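Local coordinates for manganese-dependent ADP-ribose/CDP-alcohol diphosphatase (Danio rerio, PDB 2NXF), which probably hydrolyses ADP-ribose and CDP-alcohols such as CDP-choline, splitting their diphosphate bond at a two-metal centre, at residues 48-53 against 298-303; 169-174 against 241-246; 269-274 against 315-320. All coordinates share one frame; numbering follows the deposited sequence. Where two conformers were deposited one is given.

In the fold
The three contacts lie in different parts of a calcineurin-like phosphoesterase fold, built round two facing sheets. Interactions 1 and 3 both reach the six-stranded sheet, through strand 295-301 and its outermost strand 317-320, and their centres lie about 17 Å apart. Interaction 2 is about 36 Å from interaction 1, centre to centre, on the opposite side of the molecule. It is a buried contact and wholly apolar, a tryptophan packed against a helix. Interaction 1 is partly buried and mixed, with a carboxylate held by a threonine hydroxyl, water and an arginine of the next strand. Interaction 3 lies at the surface, where an arginine bridges the edges of the two sheets by gripping backbone carbonyls.

Interaction 1 (48-53 against 298-303); sequences RRERVQ and TAYLYE
Glu50 and Thr298 approach from opposite directions: the hydroxyl OG1 of Thr298 donates a short 2.6 Å hydrogen bond to OE1 of Glu50. It arrives on the syn side of the carboxylate, 22° out of its plane. The same OG1 accepts from Arg311, whose guanidinium also makes a salt bridge to Glu50 OE2, so carboxylate, hydroxyl and arginine tie one another down. On Thr298, chi1 of -54° sets OG1 beside the backbone N and leaves the methyl CG2 anti to it; that methyl rests 4.0 Å from CG1 of Val52, a small apolar patch next to the polar one that Trp47 also borders. Tyr300 comes in at about a right angle to Glu50, its ring plane turned 76° from the carboxylate. Its OH stays 3.7 Å from Glu50 OE2 and is linked to the glutamate by water instead. One water donates to Glu50 OE2 at 2.7 Å and another to the backbone O of Glu50; both lie at the edge of the tyrosine ring, in its plane, and bind its OH weakly. What brings Glu50 to this place is the end of helix 35-49. Arg51 takes a positive phi, and its N bonds back to Arg48 O at 3.0 Å, one of the two bonds into the last turn that make a Schellman motif, while the Glu50 chain runs extended beyond CG toward the sheet. The helix is the crossover of a beta-alpha-beta unit between the parallel strands 6-11 and 54-57, and here its terminal turn is fastened to the antiparallel neighbour 295-301, in the layered alpha/beta fold of the calcineurin-like phosphoesterases.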
loop_
_atom_site.group_PDB
_atom_site.type_symbol
_atom_site.label_atom_id
_atom_site.label_comp_id
_atom_site.label_asym_id
_atom_site.label_seq_id
_atom_site.Cartn_x
_atom_site.Cartn_y
_atom_site.Cartn_z
ATOM N N ARG A 48 16.238 -0.724 -13.330
ATOM C CA ARG A 48 16.651 -1.169 -14.661
ATOM C C ARG A 48 18.032 -1.811 -14.615
ATOM O O ARG A 48 18.240 -2.887 -15.178
ATOM C CB ARG A 48 16.635 -0.007 -15.661
ATOM C CG ARG A 48 15.234 0.407 -16.090
ATOM C CD ARG A 48 15.259 1.615 -17.044
ATOM N NE ARG A 48 16.058 1.396 -18.249
ATOM C CZ ARG A 48 15.709 0.615 -19.273
ATOM N NH1 ARG A 48 14.559 -0.055 -19.264
ATOM N NH2 ARG A 48 16.515 0.505 -20.320
ATOM N N ARG A 49 18.973 -1.164 -13.926
ATOM C CA ARG A 49 20.343 -1.700 -13.799
ATOM C C ARG A 49 20.352 -3.063 -13.109
ATOM O O ARG A 49 21.135 -3.967 -13.451
ATOM C CB ARG A 49 21.220 -0.737 -12.993
ATOM C CG ARG A 49 21.745 0.465 -13.749
ATOM C CD ARG A 49 22.788 1.176 -12.883
ATOM N NE ARG A 49 23.021 2.550 -13.327
ATOM C CZ ARG A 49 22.488 3.632 -12.762
ATOM N NH1 ARG A 49 21.696 3.533 -11.700
ATOM N NH2 ARG A 49 22.764 4.832 -13.258
ATOM N N GLU A 50 19.461 -3.191 -12.135
ATOM C CA GLU A 50 19.307 -4.399 -11.330
ATOM C C GLU A 50 18.620 -5.537 -12.100
ATOM O O GLU A 50 18.576 -6.667 -11.613
ATOM C CB GLU A 50 18.496 -4.055 -10.054
ATOM C CG GLU A 50 19.373 -3.299 -9.042
ATOM C CD GLU A 50 18.617 -2.717 -7.852
ATOM O OE1 GLU A 50 17.394 -2.564 -7.913
ATOM O OE2 GLU A 50 19.293 -2.344 -6.868
ATOM N N ARG A 51 18.055 -5.219 -13.275
ATOM C CA ARG A 51 17.237 -6.187 -14.055
ATOM C C ARG A 51 16.083 -6.786 -13.158
ATOM O O ARG A 51 15.866 -8.005 -13.115
ATOM C CB ARG A 51 18.137 -7.258 -14.746
ATOM C CG ARG A 51 19.254 -6.640 -15.623
ATOM C CD ARG A 51 19.940 -7.680 -16.507
ATOM N NE ARG A 51 20.904 -7.056 -17.415
ATOM C CZ ARG A 51 21.461 -7.674 -18.452
ATOM N NH1 ARG A 51 22.327 -7.018 -19.214
ATOM N NH2 ARG A 51 21.164 -8.950 -18.721
ATOM N N VAL A 52 15.348 -5.915 -12.451
ATOM C CA VAL A 52 14.224 -6.395 -11.575
ATOM C C VAL A 52 13.144 -7.078 -12.430
ATOM O O VAL A 52 12.955 -6.710 -13.592
ATOM C CB VAL A 52 13.556 -5.304 -10.674
ATOM C CG1 VAL A 52 14.605 -4.570 -9.823
ATOM C CG2 VAL A 52 12.731 -4.318 -11.511
ATOM N N GLN A 53 12.439 -8.047 -11.854
ATOM C CA GLN A 53 11.450 -8.807 -12.610
ATOM C C GLN A 53 10.057 -8.183 -12.574
ATOM O O GLN A 53 9.216 -8.493 -13.421
ATOM C CB GLN A 53 11.429 -10.259 -12.143
ATOM C CG GLN A 53 12.660 -11.033 -12.602
ATOM C CD GLN A 53 12.952 -12.239 -11.745
ATOM O OE1 GLN A 53 13.559 -12.124 -10.680
ATOM N NE2 GLN A 53 12.545 -13.414 -12.216
ATOM N N THR A 298 14.768 -2.399 -3.249
ATOM C CA THR A 298 14.703 -3.577 -4.102
ATOM C C THR A 298 14.738 -4.784 -3.177
ATOM O O THR A 298 15.571 -4.845 -2.267
ATOM C CB THR A 298 15.888 -3.637 -5.075
ATOM O OG1 THR A 298 15.942 -2.408 -5.815
ATOM C CG2 THR A 298 15.728 -4.816 -6.043
ATOM N N ALA A 299 13.847 -5.736 -3.420
ATOM C CA ALA A 299 13.785 -6.928 -2.596
ATOM C C ALA A 299 14.261 -8.126 -3.389
ATOM O O ALA A 299 13.945 -8.272 -4.577
ATOM C CB ALA A 299 12.369 -7.157 -2.073
ATOM N N TYR A 300 15.025 -8.969 -2.706
ATOM C CA TYR A 300 15.581 -10.179 -3.278
ATOM C C TYR A 300 15.062 -11.375 -2.479
ATOM O O TYR A 300 15.319 -11.478 -1.285
ATOM C CB TYR A 300 17.115 -10.122 -3.210
ATOM C CG TYR A 300 17.722 -8.995 -4.022
ATOM C CD1 TYR A 300 18.216 -9.240 -5.301
ATOM C CD2 TYR A 300 17.800 -7.697 -3.516
ATOM C CE1 TYR A 300 18.771 -8.225 -6.066
ATOM C CE2 TYR A 300 18.367 -6.661 -4.278
ATOM C CZ TYR A 300 18.840 -6.950 -5.561
ATOM O OH TYR A 300 19.404 -5.962 -6.341
ATOM N N LEU A 301 14.341 -12.272 -3.153
ATOM C CA LEU A 301 13.845 -13.493 -2.546
ATOM C C LEU A 301 14.807 -14.620 -2.885
ATOM O O LEU A 301 14.979 -14.971 -4.053
ATOM C CB LEU A 301 12.434 -13.821 -3.056
ATOM C CG LEU A 301 11.347 -12.811 -2.677
ATOM C CD1 LEU A 301 10.066 -13.104 -3.466
ATOM C CD2 LEU A 301 11.080 -12.832 -1.164
ATOM N N TYR A 302 15.461 -15.155 -1.855
ATOM C CA TYR A 302 16.307 -16.328 -2.000
ATOM C C TYR A 302 15.564 -17.551 -1.476
ATOM O O TYR A 302 14.437 -17.440 -0.975
ATOM C CB TYR A 302 17.622 -16.149 -1.233
ATOM C CG TYR A 302 18.462 -14.995 -1.709
ATOM C CD1 TYR A 302 19.447 -15.186 -2.684
ATOM C CD2 TYR A 302 18.286 -13.716 -1.174
ATOM C CE1 TYR A 302 20.229 -14.128 -3.122
ATOM C CE2 TYR A 302 19.062 -12.657 -1.604
ATOM C CZ TYR A 302 20.027 -12.873 -2.573
ATOM O OH TYR A 302 20.795 -11.817 -2.999
ATOM N N GLU A 303 16.205 -18.713 -1.566
ATOM C CA GLU A 303 15.583 -19.927 -1.070
ATOM C C GLU A 303 15.501 -19.971 0.457
ATOM O O GLU A 303 14.644 -20.663 1.002
ATOM C CB GLU A 303 16.264 -21.172 -1.660
ATOM C CG GLU A 303 16.212 -21.149 -3.184
ATOM C CD GLU A 303 16.592 -22.450 -3.848
ATOM O OE1 GLU A 303 17.543 -23.113 -3.385
ATOM O OE2 GLU A 303 15.937 -22.792 -4.858
HETATM O O HOH W 1 19.700 -7.500 -9.347
HETATM O O HOH W 2 19.805 -3.261 -4.373
#

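Interaction 2 (169-174 against 241-246); sequences RILTQH and LAWNHE
Trp243 reaches Leu171 and Ile170 with the six-membered part of its indole. From CB, a chi1 of -68° places CG anti to the carbonyl carbon, and the ring system runs out from the loop toward helix 162-174. On the pyrrole side NE1 is spent on a hydrogen bond to the backbone O of Val195, which helps to fix the rotation of the ring. On the benzo side CE3 comes first, 4.2 Å from the methyl CG2 of Ile170. The loop behind Trp243 leads, through Asn244 at the N-cap position, into helix 245-253, the crossover between the parallel strands 222-227 and 258-263 of the seven-stranded sheet. Trp243 therefore packs helix 162-174 against the connection that leads into helix 245-253 of that beta-alpha-beta unit. Farther out, CH2 lies 4.0 Å from Leu171 CB. Neighbouring CZ2 is the more closely surrounded: CB of Leu171 approaches it at 4.0 Å, and CD1 and CD2 of the same leucine each stand 4.1 Å from it. Both residues meet the indole obliquely. Phe194 also packs on Trp243, ring planes at about 30°, and stacks with His174 of the helix.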
loop_
_atom_site.group_PDB
_atom_site.type_symbol
_atom_site.label_atom_id
_atom_site.label_comp_id
_atom_site.label_asym_id
_atom_site.label_seq_id
_atom_site.Cartn_x
_atom_site.Cartn_y
_atom_site.Cartn_z
ATOM N N ARG A 169 -21.342 3.865 8.811
ATOM C CA ARG A 169 -21.805 3.479 10.151
ATOM C C ARG A 169 -20.633 3.096 11.077
ATOM O O ARG A 169 -20.611 3.498 12.246
ATOM C CB ARG A 169 -22.813 2.343 10.034
ATOM C CG ARG A 169 -24.131 2.837 9.484
ATOM C CD ARG A 169 -25.129 1.729 9.210
ATOM N NE ARG A 169 -26.381 2.310 8.737
ATOM C CZ ARG A 169 -27.412 1.619 8.254
ATOM N NH1 ARG A 169 -27.358 0.296 8.180
ATOM N NH2 ARG A 169 -28.508 2.258 7.846
ATOM N N ILE A 170 -19.686 2.313 10.556
ATOM C CA ILE A 170 -18.488 1.922 11.315
ATOM C C ILE A 170 -17.678 3.170 11.689
ATOM O O ILE A 170 -17.351 3.379 12.857
ATOM C CB ILE A 170 -17.571 0.955 10.515
ATOM C CG1 ILE A 170 -18.264 -0.390 10.236
ATOM C CG2 ILE A 170 -16.182 0.784 11.216
ATOM C CD1 ILE A 170 -17.500 -1.239 9.160
ATOM N N LEU A 171 -17.391 4.006 10.697
ATOM C CA LEU A 171 -16.593 5.213 10.922
ATOM C C LEU A 171 -17.241 6.154 11.945
ATOM O O LEU A 171 -16.569 6.634 12.869
ATOM C CB LEU A 171 -16.372 5.967 9.614
ATOM C CG LEU A 171 -15.629 7.317 9.663
ATOM C CD1 LEU A 171 -14.272 7.161 10.364
ATOM C CD2 LEU A 171 -15.466 7.841 8.225
ATOM N N THR A 172 -18.532 6.430 11.777
ATOM C CA THR A 172 -19.198 7.412 12.644
ATOM C C THR A 172 -19.576 6.837 14.016
ATOM O O THR A 172 -19.840 7.589 14.961
ATOM C CB THR A 172 -20.397 8.101 11.954
ATOM O OG1 THR A 172 -21.387 7.120 11.594
ATOM C CG2 THR A 172 -19.924 8.876 10.707
ATOM N N GLN A 173 -19.586 5.510 14.141
ATOM C CA GLN A 173 -19.711 4.896 15.470
ATOM C C GLN A 173 -18.477 5.191 16.332
ATOM O O GLN A 173 -18.577 5.317 17.555
ATOM C CB GLN A 173 -19.941 3.383 15.369
ATOM C CG GLN A 173 -20.286 2.686 16.695
ATOM C CD GLN A 173 -21.447 3.329 17.442
ATOM O OE1 GLN A 173 -22.425 3.795 16.839
ATOM N NE2 GLN A 173 -21.350 3.354 18.773
ATOM N N HIS A 174 -17.323 5.318 15.684
ATOM C CA HIS A 174 -16.073 5.557 16.388
ATOM C C HIS A 174 -15.638 7.018 16.381
ATOM O O HIS A 174 -14.901 7.457 17.277
ATOM C CB HIS A 174 -14.970 4.696 15.774
ATOM C CG HIS A 174 -15.140 3.228 16.029
ATOM N ND1 HIS A 174 -14.677 2.616 17.175
ATOM C CD2 HIS A 174 -15.729 2.256 15.293
ATOM C CE1 HIS A 174 -14.973 1.328 17.133
ATOM N NE2 HIS A 174 -15.607 1.082 16.000
ATOM N N LEU A 241 -3.428 3.034 10.824
ATOM C CA LEU A 241 -3.814 1.604 10.743
ATOM C C LEU A 241 -5.167 1.413 10.064
ATOM O O LEU A 241 -6.070 2.269 10.202
ATOM C CB LEU A 241 -3.932 1.017 12.162
ATOM C CG LEU A 241 -2.629 0.970 12.969
ATOM C CD1 LEU A 241 -2.907 0.696 14.447
ATOM C CD2 LEU A 241 -1.692 -0.084 12.356
ATOM N N ALA A 242 -5.326 0.278 9.388
ATOM C CA ALA A 242 -6.649 -0.139 8.883
ATOM C C ALA A 242 -7.690 -0.188 9.986
ATOM O O ALA A 242 -7.399 -0.536 11.136
ATOM C CB ALA A 242 -6.582 -1.501 8.210
ATOM N N TRP A 243 -8.922 0.155 9.631
ATOM C CA TRP A 243 -10.013 0.120 10.607
ATOM C C TRP A 243 -10.126 -1.203 11.378
ATOM O O TRP A 243 -10.252 -1.208 12.613
ATOM C CB TRP A 243 -11.358 0.404 9.931
ATOM C CG TRP A 243 -11.536 1.812 9.417
ATOM C CD1 TRP A 243 -10.764 2.919 9.674
ATOM C CD2 TRP A 243 -12.601 2.254 8.572
ATOM N NE1 TRP A 243 -11.283 4.022 9.019
ATOM C CE2 TRP A 243 -12.400 3.629 8.318
ATOM C CE3 TRP A 243 -13.700 1.604 7.984
ATOM C CZ2 TRP A 243 -13.286 4.393 7.522
ATOM C CZ3 TRP A 243 -14.564 2.353 7.180
ATOM C CH2 TRP A 243 -14.355 3.730 6.961
ATOM N N ASN A 244 -10.071 -2.311 10.641
ATOM C CA ASN A 244 -10.170 -3.626 11.267
ATOM C C ASN A 244 -8.831 -4.340 11.215
ATOM O O ASN A 244 -8.759 -5.515 10.884
ATOM C CB ASN A 244 -11.329 -4.469 10.676
ATOM C CG ASN A 244 -11.169 -4.741 9.186
ATOM O OD1 ASN A 244 -10.507 -4.000 8.467
ATOM N ND2 ASN A 244 -11.811 -5.815 8.717
ATOM N N HIS A 245 -7.775 -3.621 11.598
ATOM C CA HIS A 245 -6.418 -4.176 11.515
ATOM C C HIS A 245 -6.294 -5.489 12.311
ATOM O O HIS A 245 -5.595 -6.403 11.877
ATOM C CB HIS A 245 -5.369 -3.143 11.976
ATOM C CG HIS A 245 -5.405 -2.861 13.451
ATOM N ND1 HIS A 245 -4.472 -3.358 14.339
ATOM C CD2 HIS A 245 -6.288 -2.156 14.196
ATOM C CE1 HIS A 245 -4.772 -2.960 15.562
ATOM N NE2 HIS A 245 -5.871 -2.232 15.504
ATOM N N GLU A 246 -6.971 -5.591 13.453
ATOM C CA GLU A 246 -6.843 -6.780 14.296
ATOM C C GLU A 246 -7.436 -8.017 13.602
ATOM O O GLU A 246 -6.938 -9.139 13.778
ATOM C CB GLU A 246 -7.478 -6.535 15.668
ATOM C CG GLU A 246 -7.075 -7.527 16.741
ATOM C CD GLU A 246 -5.575 -7.505 17.072
ATOM O OE1 GLU A 246 -4.995 -8.595 17.250
ATOM O OE2 GLU A 246 -4.976 -6.416 17.160
#

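Interaction 3 (269-274 against 315-320)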
loop_
_atom_site.group_PDB
_atom_site.type_symbol
_atom_site.label_atom_id
_atom_site.label_comp_id
_atom_site.label_asym_id
_atom_site.label_seq_id
_atom_site.Cartn_x
_atom_site.Cartn_y
_atom_site.Cartn_z
ATOM N N GLY A 269 7.311 5.630 7.865
ATOM C CA GLY A 269 7.740 4.225 7.823
ATOM C C GLY A 269 7.758 3.558 9.197
ATOM O O GLY A 269 7.588 4.208 10.239
ATOM N N GLY A 270 7.973 2.250 9.197
ATOM C CA GLY A 270 8.059 1.490 10.435
ATOM C C GLY A 270 8.313 0.046 10.066
ATOM O O GLY A 270 8.196 -0.334 8.896
ATOM N N ARG A 271 8.658 -0.762 11.056
ATOM C CA ARG A 271 8.887 -2.191 10.823
ATOM C C ARG A 271 8.919 -2.919 12.143
ATOM O O ARG A 271 9.364 -2.369 13.156
ATOM C CB ARG A 271 10.209 -2.420 10.083
ATOM C CG ARG A 271 11.432 -1.784 10.781
ATOM C CD ARG A 271 12.671 -1.894 9.916
ATOM N NE ARG A 271 12.510 -1.213 8.623
ATOM C CZ ARG A 271 13.423 -1.248 7.656
ATOM N NH1 ARG A 271 14.545 -1.950 7.847
ATOM N NH2 ARG A 271 13.203 -0.600 6.509
ATOM N N CYS A 272 8.478 -4.173 12.126
ATOM C CA CYS A 272 8.569 -5.027 13.312
ATOM C C CYS A 272 8.278 -6.459 12.914
ATOM O O CYS A 272 7.717 -6.711 11.860
ATOM C CB CYS A 272 7.567 -4.601 14.380
ATOM S SG CYS A 272 5.877 -4.704 13.800
ATOM N N THR A 273 8.667 -7.385 13.782
ATOM C CA THR A 273 8.340 -8.790 13.607
ATOM C C THR A 273 7.219 -9.110 14.590
ATOM O O THR A 273 7.335 -8.802 15.790
ATOM C CB THR A 273 9.567 -9.665 13.918
ATOM O OG1 THR A 273 10.703 -9.137 13.219
ATOM C CG2 THR A 273 9.325 -11.104 13.494
ATOM N N ASP A 274 6.139 -9.716 14.094
ATOM C CA ASP A 274 5.060 -10.165 14.971
ATOM C C ASP A 274 5.541 -11.358 15.807
ATOM O O ASP A 274 6.512 -12.014 15.436
ATOM C CB ASP A 274 3.819 -10.572 14.169
ATOM C CG ASP A 274 2.643 -10.884 15.072
ATOM O OD1 ASP A 274 2.042 -9.924 15.591
ATOM O OD2 ASP A 274 2.351 -12.083 15.313
ATOM N N GLU A 315 15.776 1.733 5.433
ATOM C CA GLU A 315 16.914 0.912 5.871
ATOM C C GLU A 315 16.802 -0.501 5.306
ATOM O O GLU A 315 15.691 -0.996 5.074
ATOM C CB GLU A 315 16.983 0.835 7.396
ATOM C CG GLU A 315 17.605 2.066 8.073
ATOM C CD GLU A 315 19.125 2.178 7.875
ATOM O OE1 GLU A 315 19.900 1.356 8.455
ATOM O OE2 GLU A 315 19.529 3.122 7.151
ATOM N N ASP A 316 17.951 -1.154 5.106
ATOM C CA ASP A 316 17.948 -2.560 4.661
ATOM C C ASP A 316 17.255 -3.434 5.712
ATOM O O ASP A 316 17.184 -3.079 6.891
ATOM C CB ASP A 316 19.376 -3.120 4.520
ATOM C CG ASP A 316 20.179 -2.492 3.392
ATOM O OD1 ASP A 316 19.658 -1.672 2.612
ATOM O OD2 ASP A 316 21.384 -2.841 3.307
ATOM N N LEU A 317 16.832 -4.619 5.285
ATOM C CA LEU A 317 16.224 -5.587 6.177
ATOM C C LEU A 317 16.438 -6.968 5.598
ATOM O O LEU A 317 16.350 -7.147 4.378
ATOM C CB LEU A 317 14.721 -5.296 6.284
ATOM C CG LEU A 317 13.842 -5.987 7.311
ATOM C CD1 LEU A 317 14.423 -5.960 8.714
ATOM C CD2 LEU A 317 12.500 -5.271 7.276
ATOM N N THR A 318 16.718 -7.935 6.464
ATOM C CA THR A 318 16.796 -9.333 6.048
ATOM C C THR A 318 15.789 -10.141 6.869
ATOM O O THR A 318 15.730 -10.012 8.095
ATOM C CB THR A 318 18.237 -9.903 6.198
ATOM O OG1 THR A 318 19.136 -9.150 5.374
ATOM C CG2 THR A 318 18.300 -11.385 5.784
ATOM N N ILE A 319 14.989 -10.960 6.191
ATOM C CA ILE A 319 14.114 -11.906 6.880
ATOM C C ILE A 319 14.632 -13.311 6.609
ATOM O O ILE A 319 14.658 -13.750 5.471
ATOM C CB ILE A 319 12.650 -11.854 6.383
ATOM C CG1 ILE A 319 12.125 -10.421 6.294
ATOM C CG2 ILE A 319 11.768 -12.790 7.264
ATOM C CD1 ILE A 319 10.895 -10.307 5.378
ATOM N N THR A 320 15.047 -13.999 7.662
ATOM C CA THR A 320 15.454 -15.398 7.546
ATOM C C THR A 320 14.185 -16.252 7.637
ATOM O O THR A 320 13.312 -15.998 8.483
ATOM C CB THR A 320 16.491 -15.759 8.619
ATOM O OG1 THR A 320 17.566 -14.801 8.578
ATOM C CG2 THR A 320 17.045 -17.149 8.373
#
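Arg271 spans the edges of the two sheets, leaving strand 270-273, the outermost strand of the seven-stranded one, to meet Glu315, Asp316 and Leu317 where strand 317-320 begins at the border of the six-stranded one. The guanidinium is presented end-on. NH2 donates to the backbone O of Glu315 at 2.9 Å, and NH1 donates to the same oxygen at 3.1 Å, so one carbonyl takes both nitrogens. That oxygen lies only 4° out of the guanidinium plane. On the acceptor side the match is less regular: NH1 stands above the carbonyl plane, 70° out of it, with NH2 on the same face but less tilted. A weak bond from NH1 to Asp316 O, 3.0 Å long, is added at the same edge. With chi1 at 55°, CG of Arg271 is wedged between backbone N and carbonyl carbon, and a bend at chi3 then turns the head toward the carbonyls. Facing pairs of sheets are the core of the calcineurin-like phosphoesterase fold, and this contact ties the border strands of the two sheets together at the surface, while Ile319 of the same strand packs inward on strand 258-263. Over one face of the guanidinium lies Leu317, its CD2 3.8 Å above the plane and offset toward the rim. Replacing Arg271 by an alanine would probably leave the carbonyl of Glu315 without these two donors and strip the guanidinium from one side of Leu317. The carboxylate of Glu315 leads away, its OE1 6.3 Å from Arg271 NH1, and that of Asp316 is engaged with Gly310 N and Lys309. Cys272 points to the other side of its strand, into a disulfide with Cys234.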